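Local atomic coordinates of venom allergen-like (VAL) 4 protein (Schistosoma mansoni, PDB entry 4P27), a protein that probably binds lipids, as a secreted member of the SCP/TAPS (CAP) superfamily that lacks the prototypical CAP motifs. Residues Y58-D62 with P63-I67. Sequence-based numbering, arbitrary orientation.
Sequences YDSND and PNDFI
D62 meets the single 3-10 turn that follows it, P63-F66, through both its backbone and its carboxylate. The main bond runs from D65 N to D62 O, 3.1 Å long and fairly straight at 158°, although the donor stands above the carbonyl plane. A weak bond, bent to 128°, takes N64 N to D62 OD1 and closes an Asx turn, a role the short aspartate side chain suits. With CG anti to the backbone N (chi1 -150°), this carboxylate lies alongside N64. Proline suits the next place, having no N-H to satisfy at the start of a turn; one residue further along, F66 N bonds to P63 O, continuing the i to i+3 pattern.

Charge gathers at D65, whose OD2 lies 4.0 Å from OD2 of D62. The likely cost is probably eased by a salt bridge from OD1 of D65 to R55; S60 OG lies 3.5 Å from OD2 of D65, at most a weak hydrogen bond.

The F66 ring turns its edge, probably slightly positive, to D62 O, CD1 being 3.7 Å away. The turn lies between helix 43-54 and strand 75-81, where F66 touches Q76. Its shape thus rests mainly on the D65 N to D62 O bond, with the D62 carboxylate a weak addition and D65 probably balanced by R55.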
# COMPACT_ATOMS: atom_id res chain seq x y z
N TYR A 58 10.92 -0.95 13.14
CA TYR A 58 10.50 -1.44 11.85
C TYR A 58 9.84 -2.88 11.86
O TYR A 58 8.64 -3.04 11.62
CB TYR A 58 11.69 -1.37 10.95
CG TYR A 58 11.42 -1.72 9.53
CD1 TYR A 58 10.76 -0.83 8.68
CD2 TYR A 58 11.84 -2.96 9.01
CE1 TYR A 58 10.52 -1.13 7.33
CE2 TYR A 58 11.63 -3.29 7.64
CZ TYR A 58 10.96 -2.38 6.83
OH TYR A 58 10.80 -2.65 5.51
N ASP A 59 10.61 -3.90 12.17
CA ASP A 59 10.09 -5.20 12.69
C ASP A 59 9.44 -5.01 14.07
O ASP A 59 10.05 -4.49 15.00
CB ASP A 59 11.26 -6.22 12.78
CG ASP A 59 12.45 -5.70 13.66
OD1 ASP A 59 12.42 -5.95 14.89
OD2 ASP A 59 13.39 -5.02 13.16
N SER A 60 8.20 -5.38 14.24
CA SER A 60 7.67 -5.20 15.58
C SER A 60 6.57 -6.19 15.87
O SER A 60 6.75 -7.08 16.70
CB SER A 60 7.19 -3.75 15.81
OG SER A 60 6.00 -3.46 15.09
N ASN A 61 5.43 -6.00 15.19
CA ASN A 61 4.78 -7.03 14.37
C ASN A 61 4.68 -8.39 15.04
O ASN A 61 4.81 -9.41 14.37
CB ASN A 61 5.42 -7.12 12.99
CG ASN A 61 5.38 -5.78 12.30
OD1 ASN A 61 4.28 -5.25 12.04
ND2 ASN A 61 6.57 -5.18 12.10
N ASP A 62 4.46 -8.39 16.36
CA ASP A 62 3.26 -7.80 17.01
C ASP A 62 1.94 -7.86 16.20
O ASP A 62 1.52 -6.86 15.57
CB ASP A 62 3.53 -6.38 17.58
CG ASP A 62 2.68 -6.08 18.78
OD1 ASP A 62 1.77 -6.88 19.05
OD2 ASP A 62 2.87 -5.04 19.43
N PRO A 63 1.25 -9.04 16.23
CA PRO A 63 -0.19 -9.05 15.93
C PRO A 63 -1.23 -8.10 16.63
O PRO A 63 -2.25 -7.87 16.01
CB PRO A 63 -0.53 -10.55 15.99
CG PRO A 63 0.71 -11.14 15.36
CD PRO A 63 1.82 -10.40 16.08
N ASN A 64 -1.00 -7.51 17.81
CA ASN A 64 -1.76 -6.30 18.28
C ASN A 64 -1.83 -5.15 17.20
O ASN A 64 -2.77 -4.36 17.15
CB ASN A 64 -1.16 -5.76 19.64
CG ASN A 64 -2.15 -4.85 20.46
OD1 ASN A 64 -2.14 -4.81 21.73
ND2 ASN A 64 -3.02 -4.14 19.75
N ASP A 65 -0.83 -5.01 16.35
CA ASP A 65 -0.86 -3.89 15.40
C ASP A 65 -1.84 -4.11 14.27
O ASP A 65 -2.15 -3.18 13.54
CB ASP A 65 0.55 -3.71 14.86
CG ASP A 65 1.44 -3.02 15.90
OD1 ASP A 65 0.90 -2.26 16.74
OD2 ASP A 65 2.63 -3.25 15.86
N PHE A 66 -2.29 -5.37 14.15
CA PHE A 66 -3.31 -5.77 13.15
C PHE A 66 -4.74 -5.89 13.67
O PHE A 66 -5.67 -6.27 12.92
CB PHE A 66 -2.86 -7.09 12.48
CG PHE A 66 -1.60 -6.95 11.71
CD1 PHE A 66 -0.36 -7.03 12.36
CD2 PHE A 66 -1.64 -6.68 10.32
CE1 PHE A 66 0.84 -6.87 11.64
CE2 PHE A 66 -0.45 -6.56 9.59
CZ PHE A 66 0.79 -6.64 10.26
N ILE A 67 -4.96 -5.50 14.92
CA ILE A 67 -6.32 -5.56 15.44
C ILE A 67 -6.82 -4.14 15.52
O ILE A 67 -6.31 -3.40 16.33
CB ILE A 67 -6.38 -6.26 16.84
CG1 ILE A 67 -5.72 -7.66 16.70
CG2 ILE A 67 -7.86 -6.32 17.26
CD1 ILE A 67 -5.36 -8.46 17.99